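Local coordinates for protein phenolic acid decarboxylase (Sedimentibacter hydroxybenzoicus, PDB 7AE5) that catalyses the reversible, non-oxidative decarboxylation of 4-hydroxybenzoate and 3,4-dihydroxybenzoate, using prenylated FMN and manganese to detoxify phenolic compounds under anaerobic conditions, at residues C[61-66]-C[130-135]; C[141-146]-C[303-308]. All coordinates share one frame; numbering follows the deposited sequence.

Contacts 1 and 2 follow each other along the chain, both segments of contact 1 preceding those of contact 2, yet their centres lie only about 6 Å apart. They meet in the four-stranded mixed sheet, where strand 62-65 of contact 1 runs parallel to strand 304-306 of contact 2. Probable backbone hydrogen bonds between Phe305 N and Ser62 O (2.9 Å) and between Asn307 N and Val64 O (3.0 Å) bind the two contacts together. Strand 142-143 belongs to the ten-stranded antiparallel sheet of the flavin-binding domain. Thus the returning chain at 303-308 becomes an outermost strand of the N-terminal sheet within this chain, and the two contacts join the N-terminal and flavin-binding parts of this UbiD-family enzyme.

Contact 1: residues C[61-66]-C[130-135]; sequences YSVVTN and PLYRIN
Tyr61 and Pro130 bring the backbones closest, with their CA atoms 6.6 Å apart, where the start of strand 62-65 faces an irregular loop that packs on it, chiefly through the ring of Pro130. This pyrrolidine ring carries most of the contact. Its CG lies against two successive carbonyl oxygens, 3.8 Å from Tyr61 O and 3.6 Å from Ser62 O, while its CB presses on Val63 CG2 at 3.5 Å, tighter than usual for two carbons, the proline and valine side chains lying alongside one another and running opposite ways. Val63 places CG1 trans to its backbone N (chi1 164°), which leaves CG2 for the proline and lets CG1 approach Tyr132 CE1 obliquely at 4.4 Å.

In the UbiD fold the strand belongs to the N-terminal domain, whereas the loop precedes strand 142-143 of the flavin-binding domain, making this a buried seam between domains. Phe305 of the adjoining strand packs on both Val63 and Pro130, and Ile34 of helix 33-43 touches Val63 and Tyr132.

Further along, a water spans the interface, 3.1 Å from Thr65 OG1 and joined weakly to Tyr132 OH at 3.3 Å. Thr65 OG1 is also hydrogen-bonded to Asn307 O. Beyond the tyrosine, Arg133 forms a salt bridge with Glu39 of the neighbouring ShdD chain.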
ATOM      1  N   TYR C  61     -50.443  25.890 -24.154  1.00 75.54           N
ATOM      2  CA  TYR C  61     -50.683  24.752 -23.269  1.00 74.70           C
ATOM      3  C   TYR C  61     -49.805  24.802 -22.021  1.00 73.30           C
ATOM      4  O   TYR C  61     -49.186  25.833 -21.736  1.00 73.33           O
ATOM      5  CB  TYR C  61     -50.463  23.470 -24.070  1.00 73.72           C
ATOM      6  CG  TYR C  61     -51.610  23.157 -25.005  1.00 75.41           C
ATOM      7  CD1 TYR C  61     -52.861  23.756 -24.825  1.00 77.48           C
ATOM      8  CD2 TYR C  61     -51.400  22.392 -26.150  1.00 75.15           C
ATOM      9  CE1 TYR C  61     -53.907  23.497 -25.685  1.00 79.16           C
ATOM     10  CE2 TYR C  61     -52.428  22.144 -27.035  1.00 76.87           C
ATOM     11  CZ  TYR C  61     -53.685  22.694 -26.794  1.00 78.84           C
ATOM     12  OH  TYR C  61     -54.721  22.455 -27.667  1.00 80.70           O
ATOM     13  N   SER C  62     -49.740  23.705 -21.270  1.00 64.42           N
ATOM     14  CA  SER C  62     -49.136  23.706 -19.943  1.00 63.43           C
ATOM     15  C   SER C  62     -47.829  22.918 -19.904  1.00 61.16           C
ATOM     16  O   SER C  62     -47.520  22.119 -20.792  1.00 60.37           O
ATOM     17  CB  SER C  62     -50.105  23.124 -18.908  1.00 64.23           C
ATOM     18  OG  SER C  62     -51.448  23.447 -19.222  1.00 66.39           O
ATOM     19  N   VAL C  63     -47.066  23.157 -18.836  1.00 52.56           N
ATOM     20  CA  VAL C  63     -45.826  22.445 -18.542  1.00 50.51           C
ATOM     21  C   VAL C  63     -45.849  22.025 -17.079  1.00 50.15           C
ATOM     22  O   VAL C  63     -46.274  22.796 -16.212  1.00 51.26           O
ATOM     23  CB  VAL C  63     -44.581  23.312 -18.836  1.00 49.90           C
ATOM     24  CG1 VAL C  63     -43.338  22.736 -18.162  1.00 48.16           C
ATOM     25  CG2 VAL C  63     -44.353  23.424 -20.324  1.00 49.97           C
ATOM     26  N   VAL C  64     -45.406  20.799 -16.804  1.00 50.36           N
ATOM     27  CA  VAL C  64     -45.220  20.317 -15.442  1.00 49.87           C
ATOM     28  C   VAL C  64     -43.848  19.660 -15.346  1.00 47.96           C
ATOM     29  O   VAL C  64     -43.417  18.956 -16.268  1.00 47.09           O
ATOM     30  CB  VAL C  64     -46.348  19.349 -15.013  1.00 50.64           C
ATOM     31  CG1 VAL C  64     -46.258  18.023 -15.755  1.00 49.79           C
ATOM     32  CG2 VAL C  64     -46.325  19.132 -13.504  1.00 50.64           C
ATOM     33  N   THR C  65     -43.146  19.918 -14.244  1.00 48.51           N
ATOM     34  CA  THR C  65     -41.786  19.430 -14.069  1.00 46.83           C
ATOM     35  C   THR C  65     -41.583  18.992 -12.624  1.00 46.45           C
ATOM     36  O   THR C  65     -42.370  19.326 -11.736  1.00 47.59           O
ATOM     37  CB  THR C  65     -40.750  20.497 -14.457  1.00 46.60           C
ATOM     38  OG1 THR C  65     -39.456  19.894 -14.578  1.00 45.04           O
ATOM     39  CG2 THR C  65     -40.697  21.601 -13.412  1.00 47.47           C
ATOM     40  N   ASN C  66     -40.503  18.234 -12.407  1.00 46.26           N
ATOM     41  CA  ASN C  66     -40.166  17.673 -11.094  1.00 45.70           C
ATOM     42  C   ASN C  66     -41.292  16.786 -10.568  1.00 46.42           C
ATOM     43  O   ASN C  66     -41.579  16.758  -9.369  1.00 46.94           O
ATOM     44  CB  ASN C  66     -39.819  18.772 -10.087  1.00 46.23           C
ATOM     45  CG  ASN C  66     -38.866  18.292  -9.006  1.00 45.18           C
ATOM     46  OD1 ASN C  66     -37.873  17.625  -9.293  1.00 43.71           O
ATOM     47  ND2 ASN C  66     -39.169  18.626  -7.756  1.00 46.04           N
ATOM     48  N   PRO C 130     -45.036  23.244 -25.099  1.00 63.14           N
ATOM     49  CA  PRO C 130     -44.251  24.437 -24.758  1.00 62.77           C
ATOM     50  C   PRO C 130     -42.780  24.094 -24.591  1.00 59.91           C
ATOM     51  O   PRO C 130     -42.310  23.842 -23.476  1.00 59.21           O
ATOM     52  CB  PRO C 130     -44.880  24.915 -23.441  1.00 64.66           C
ATOM     53  CG  PRO C 130     -46.210  24.224 -23.364  1.00 66.65           C
ATOM     54  CD  PRO C 130     -46.028  22.918 -24.062  1.00 64.94           C
ATOM     55  N   LEU C 131     -42.047  24.078 -25.701  1.00 57.79           N
ATOM     56  CA  LEU C 131     -40.661  23.633 -25.698  1.00 56.53           C
ATOM     57  C   LEU C 131     -39.729  24.751 -25.248  1.00 56.92           C
ATOM     58  O   LEU C 131     -39.932  25.923 -25.578  1.00 57.82           O
ATOM     59  CB  LEU C 131     -40.266  23.139 -27.089  1.00 55.82           C
ATOM     60  CG  LEU C 131     -40.911  21.809 -27.489  1.00 55.60           C
ATOM     61  CD1 LEU C 131     -40.975  21.668 -29.003  1.00 55.62           C
ATOM     62  CD2 LEU C 131     -40.160  20.641 -26.865  1.00 54.64           C
ATOM     63  N   TYR C 132     -38.694  24.373 -24.501  1.00 49.07           N
ATOM     64  CA  TYR C 132     -37.788  25.324 -23.875  1.00 49.82           C
ATOM     65  C   TYR C 132     -36.411  24.685 -23.756  1.00 48.98           C
ATOM     66  O   TYR C 132     -36.241  23.483 -23.974  1.00 47.67           O
ATOM     67  CB  TYR C 132     -38.309  25.756 -22.501  1.00 50.81           C
ATOM     68  CG  TYR C 132     -38.459  24.606 -21.532  1.00 50.26           C
ATOM     69  CD1 TYR C 132     -39.571  23.774 -21.576  1.00 50.06           C
ATOM     70  CD2 TYR C 132     -37.485  24.346 -20.578  1.00 50.15           C
ATOM     71  CE1 TYR C 132     -39.708  22.719 -20.695  1.00 49.86           C
ATOM     72  CE2 TYR C 132     -37.613  23.295 -19.694  1.00 49.70           C
ATOM     73  CZ  TYR C 132     -38.724  22.485 -19.756  1.00 49.64           C
ATOM     74  OH  TYR C 132     -38.847  21.439 -18.871  1.00 49.49           O
ATOM     75  N   ARG C 133     -35.423  25.502 -23.400  1.00 49.42           N
ATOM     76  CA  ARG C 133     -34.059  25.022 -23.219  1.00 49.03           C
ATOM     77  C   ARG C 133     -33.847  24.632 -21.760  1.00 49.03           C
ATOM     78  O   ARG C 133     -34.011  25.462 -20.859  1.00 50.36           O
ATOM     79  CB  ARG C 133     -33.038  26.073 -23.648  1.00 50.46           C
ATOM     80  CG  ARG C 133     -31.670  25.475 -23.934  1.00 50.11           C
ATOM     81  CD  ARG C 133     -30.614  26.532 -24.204  1.00 52.01           C
ATOM     82  NE  ARG C 133     -30.891  27.310 -25.405  1.00 52.63           N
ATOM     83  CZ  ARG C 133     -30.688  26.876 -26.642  1.00 51.79           C
ATOM     84  NH1 ARG C 133     -30.247  25.651 -26.881  1.00 50.18           N
ATOM     85  NH2 ARG C 133     -30.931  27.691 -27.663  1.00 52.56           N
ATOM     86  N   ILE C 134     -33.473  23.372 -21.535  1.00 48.67           N
ATOM     87  CA  ILE C 134     -33.353  22.855 -20.175  1.00 48.48           C
ATOM     88  C   ILE C 134     -32.086  23.380 -19.510  1.00 49.63           C
ATOM     89  O   ILE C 134     -32.119  23.873 -18.379  1.00 50.75           O
ATOM     90  CB  ILE C 134     -33.392  21.317 -20.184  1.00 46.31           C
ATOM     91  CG1 ILE C 134     -34.599  20.827 -20.988  1.00 45.60           C
ATOM     92  CG2 ILE C 134     -33.430  20.777 -18.763  1.00 45.94           C
ATOM     93  CD1 ILE C 134     -34.707  19.327 -21.070  1.00 43.40           C
ATOM     94  N   ASN C 135     -30.951  23.274 -20.190  1.00 41.22           N
ATOM     95  CA  ASN C 135     -29.702  23.791 -19.657  1.00 42.76           C
ATOM     96  C   ASN C 135     -29.078  24.761 -20.649  1.00 44.22           C
ATOM     97  O   ASN C 135     -29.396  24.755 -21.841  1.00 43.62           O
ATOM     98  CB  ASN C 135     -28.729  22.658 -19.312  1.00 41.79           C
ATOM     99  CG  ASN C 135     -28.935  22.128 -17.905  1.00 41.35           C
ATOM    100  OD1 ASN C 135     -28.906  22.886 -16.934  1.00 42.87           O
ATOM    101  ND2 ASN C 135     -29.152  20.823 -17.789  1.00 39.14           N
TER
HETATM  102  O   HOH W   1     -37.667  22.040 -15.813  1.00 57.14           O

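Contact 2: residues C[141-146]-C[303-308]; sequences FYISKA and PIFENL
Glu306 swings CG trans to its backbone N (chi1 -176°) and Lys145 does much the same (chi1 -152°); from there both chains reach out extended and meet at their charged ends, Lys145 NZ coming 2.7 Å from Glu306 OE2 in a salt bridge. The ammonium meets that oxygen on its anti side and out of the carboxylate plane. Lys145 NZ also forms a salt bridge with Glu316 and a hydrogen bond with His68, so this buried charge is gripped by several residues. A water 2.8 Å from Lys145 NZ continues to Asn307 O, at 2.9 Å.

The carboxamide of Asn307 bridges the backbone of the other segment. Its OD1 accepts a nearly straight bond from Ser144 N (2.9 Å, 171° at the hydrogen), while its ND2 donates to Tyr142 O at 3.2 Å, and together these fix the amide's rotation. ND2 also has a weak bond to Tyr132 OH. With an alanine in place of Asn307, Tyr142 O and Ser144 N would probably lose their mates across the interface and a gap would be likely to open there. Ser144 OG donates a 2.6 Å bond to Leu308 O, in the carbonyl plane and on a lone pair. Ile143 CG2 sits at the edge of the Phe305 ring, 4.1 Å from CE1.

The hydroxyl of Tyr142 is hydrogen-bonded to Glu273, its ring stacks on Phe276, and its side chain lies near Arg168, predicted to bind prenylated FMN. Strand 142-143 pairs with strand 169-173, Ile207 of strand 201-207 packs on Ile143 and Phe305, and helix 316-320 borders Leu308.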
ATOM      1  N   PHE C 141     -33.803  22.725 -27.895  1.00 49.76           N
ATOM      2  CA  PHE C 141     -34.875  22.457 -26.944  1.00 49.70           C
ATOM      3  C   PHE C 141     -35.132  20.956 -26.909  1.00 48.14           C
ATOM      4  O   PHE C 141     -35.241  20.318 -27.960  1.00 47.50           O
ATOM      5  CB  PHE C 141     -36.147  23.215 -27.327  1.00 50.72           C
ATOM      6  CG  PHE C 141     -35.928  24.680 -27.597  1.00 52.15           C
ATOM      7  CD1 PHE C 141     -34.967  25.397 -26.899  1.00 53.04           C
ATOM      8  CD2 PHE C 141     -36.683  25.339 -28.553  1.00 52.78           C
ATOM      9  CE1 PHE C 141     -34.764  26.743 -27.153  1.00 54.59           C
ATOM     10  CE2 PHE C 141     -36.486  26.685 -28.810  1.00 54.14           C
ATOM     11  CZ  PHE C 141     -35.527  27.387 -28.110  1.00 55.08           C
ATOM     12  N   TYR C 142     -35.222  20.395 -25.706  1.00 45.14           N
ATOM     13  CA  TYR C 142     -35.210  18.951 -25.525  1.00 43.62           C
ATOM     14  C   TYR C 142     -36.502  18.457 -24.893  1.00 44.33           C
ATOM     15  O   TYR C 142     -37.038  19.083 -23.973  1.00 45.45           O
ATOM     16  CB  TYR C 142     -34.033  18.525 -24.651  1.00 42.34           C
ATOM     17  CG  TYR C 142     -32.801  18.116 -25.425  1.00 41.09           C
ATOM     18  CD1 TYR C 142     -31.932  19.068 -25.941  1.00 42.12           C
ATOM     19  CD2 TYR C 142     -32.500  16.776 -25.626  1.00 39.18           C
ATOM     20  CE1 TYR C 142     -30.798  18.696 -26.642  1.00 41.22           C
ATOM     21  CE2 TYR C 142     -31.372  16.395 -26.325  1.00 38.10           C
ATOM     22  CZ  TYR C 142     -30.526  17.358 -26.829  1.00 39.04           C
ATOM     23  OH  TYR C 142     -29.406  16.974 -27.523  1.00 38.10           O
ATOM     24  N   ILE C 143     -36.991  17.329 -25.398  1.00 47.48           N
ATOM     25  CA  ILE C 143     -38.005  16.531 -24.719  1.00 48.52           C
ATOM     26  C   ILE C 143     -37.255  15.488 -23.899  1.00 46.79           C
ATOM     27  O   ILE C 143     -36.662  14.559 -24.453  1.00 45.72           O
ATOM     28  CB  ILE C 143     -38.969  15.877 -25.717  1.00 50.04           C
ATOM     29  CG1 ILE C 143     -39.632  16.939 -26.593  1.00 50.92           C
ATOM     30  CG2 ILE C 143     -40.016  15.055 -24.990  1.00 51.87           C
ATOM     31  CD1 ILE C 143     -40.317  16.371 -27.813  1.00 51.94           C
ATOM     32  N   SER C 144     -37.272  15.641 -22.576  1.00 48.27           N
ATOM     33  CA  SER C 144     -36.363  14.913 -21.703  1.00 45.73           C
ATOM     34  C   SER C 144     -37.030  13.828 -20.869  1.00 45.49           C
ATOM     35  O   SER C 144     -36.344  13.174 -20.076  1.00 43.27           O
ATOM     36  CB  SER C 144     -35.641  15.894 -20.775  1.00 45.19           C
ATOM     37  OG  SER C 144     -36.488  16.298 -19.715  1.00 46.31           O
ATOM     38  N   LYS C 145     -38.337  13.609 -21.019  1.00 46.45           N
ATOM     39  CA  LYS C 145     -39.018  12.624 -20.185  1.00 46.24           C
ATOM     40  C   LYS C 145     -39.991  11.776 -20.997  1.00 49.53           C
ATOM     41  O   LYS C 145     -41.031  11.352 -20.482  1.00 49.83           O
ATOM     42  CB  LYS C 145     -39.752  13.304 -19.029  1.00 46.61           C
ATOM     43  CG  LYS C 145     -39.915  12.434 -17.795  1.00 46.70           C
ATOM     44  CD  LYS C 145     -40.834  13.094 -16.792  1.00 48.53           C
ATOM     45  CE  LYS C 145     -40.946  12.274 -15.525  1.00 48.95           C
ATOM     46  NZ  LYS C 145     -41.741  13.000 -14.496  1.00 51.22           N
ATOM     47  N   ALA C 146     -39.670  11.516 -22.259  1.00 48.16           N
ATOM     48  CA  ALA C 146     -40.552  10.733 -23.109  1.00 52.24           C
ATOM     49  C   ALA C 146     -40.336   9.240 -22.892  1.00 52.57           C
ATOM     50  O   ALA C 146     -39.245   8.792 -22.525  1.00 50.04           O
ATOM     51  CB  ALA C 146     -40.327  11.080 -24.579  1.00 51.92           C
ATOM     52  N   PRO C 303     -53.298  19.285 -23.762  1.00 62.81           N
ATOM     53  CA  PRO C 303     -52.278  18.391 -23.207  1.00 61.28           C
ATOM     54  C   PRO C 303     -51.294  19.132 -22.323  1.00 59.79           C
ATOM     55  O   PRO C 303     -51.100  20.346 -22.424  1.00 59.59           O
ATOM     56  CB  PRO C 303     -51.581  17.823 -24.448  1.00 60.53           C
ATOM     57  CG  PRO C 303     -51.830  18.820 -25.510  1.00 61.02           C
ATOM     58  CD  PRO C 303     -53.169  19.425 -25.221  1.00 62.85           C
ATOM     59  N   ILE C 304     -50.653  18.361 -21.449  1.00 56.50           N
ATOM     60  CA  ILE C 304     -49.713  18.874 -20.464  1.00 55.12           C
ATOM     61  C   ILE C 304     -48.334  18.323 -20.798  1.00 53.34           C
ATOM     62  O   ILE C 304     -48.131  17.102 -20.806  1.00 53.09           O
ATOM     63  CB  ILE C 304     -50.130  18.493 -19.036  1.00 55.49           C
ATOM     64  CG1 ILE C 304     -51.431  19.205 -18.661  1.00 57.25           C
ATOM     65  CG2 ILE C 304     -49.027  18.837 -18.060  1.00 53.93           C
ATOM     66  CD1 ILE C 304     -52.162  18.584 -17.491  1.00 58.11           C
ATOM     67  N   PHE C 305     -47.392  19.221 -21.071  1.00 53.63           N
ATOM     68  CA  PHE C 305     -46.027  18.839 -21.427  1.00 51.97           C
ATOM     69  C   PHE C 305     -45.290  18.450 -20.152  1.00 50.89           C
ATOM     70  O   PHE C 305     -44.758  19.306 -19.440  1.00 50.21           O
ATOM     71  CB  PHE C 305     -45.324  19.982 -22.152  1.00 51.26           C
ATOM     72  CG  PHE C 305     -43.915  19.665 -22.587  1.00 49.66           C
ATOM     73  CD1 PHE C 305     -43.522  18.357 -22.826  1.00 49.49           C
ATOM     74  CD2 PHE C 305     -42.987  20.680 -22.766  1.00 48.69           C
ATOM     75  CE1 PHE C 305     -42.229  18.067 -23.229  1.00 49.79           C
ATOM     76  CE2 PHE C 305     -41.692  20.396 -23.171  1.00 48.27           C
ATOM     77  CZ  PHE C 305     -41.315  19.088 -23.402  1.00 49.18           C
ATOM     78  N   GLU C 306     -45.255  17.151 -19.864  1.00 58.86           N
ATOM     79  CA  GLU C 306     -44.528  16.640 -18.707  1.00 57.88           C
ATOM     80  C   GLU C 306     -43.060  16.493 -19.086  1.00 57.48           C
ATOM     81  O   GLU C 306     -42.689  15.568 -19.816  1.00 58.38           O
ATOM     82  CB  GLU C 306     -45.114  15.311 -18.242  1.00 58.55           C
ATOM     83  CG  GLU C 306     -44.467  14.770 -16.971  1.00 57.65           C
ATOM     84  CD  GLU C 306     -44.591  13.264 -16.832  1.00 58.24           C
ATOM     85  OE1 GLU C 306     -45.163  12.624 -17.737  1.00 58.97           O
ATOM     86  OE2 GLU C 306     -44.120  12.719 -15.811  1.00 58.14           O
ATOM     87  N   ASN C 307     -42.228  17.408 -18.600  1.00 48.20           N
ATOM     88  CA  ASN C 307     -40.810  17.420 -18.917  1.00 48.43           C
ATOM     89  C   ASN C 307     -39.998  17.384 -17.632  1.00 48.04           C
ATOM     90  O   ASN C 307     -40.510  17.638 -16.539  1.00 47.39           O
ATOM     91  CB  ASN C 307     -40.432  18.649 -19.751  1.00 47.93           C
ATOM     92  CG  ASN C 307     -39.377  18.340 -20.792  1.00 48.45           C
ATOM     93  OD1 ASN C 307     -39.290  17.219 -21.293  1.00 49.35           O
ATOM     94  ND2 ASN C 307     -38.572  19.341 -21.133  1.00 47.83           N
ATOM     95  N   LEU C 308     -38.714  17.071 -17.780  1.00 49.36           N
ATOM     96  CA  LEU C 308     -37.827  16.831 -16.653  1.00 49.13           C
ATOM     97  C   LEU C 308     -36.616  17.746 -16.732  1.00 48.55           C
ATOM     98  O   LEU C 308     -36.040  17.938 -17.807  1.00 48.79           O
ATOM     99  CB  LEU C 308     -37.381  15.355 -16.621  1.00 50.19           C
ATOM    100  CG  LEU C 308     -36.168  14.885 -15.805  1.00 50.23           C
ATOM    101  CD1 LEU C 308     -36.358  13.432 -15.421  1.00 51.11           C
ATOM    102  CD2 LEU C 308     -34.855  15.032 -16.574  1.00 50.47           C
TER
HETATM  103  O   HOH W   2     -40.531  15.203 -21.816  1.00 42.31           O
HETATM  104  O   HOH W   3     -41.259  15.797 -14.381  1.00 52.35           O
HETATM  105  O   HOH W   4     -43.240  12.888 -20.142  1.00 59.00           O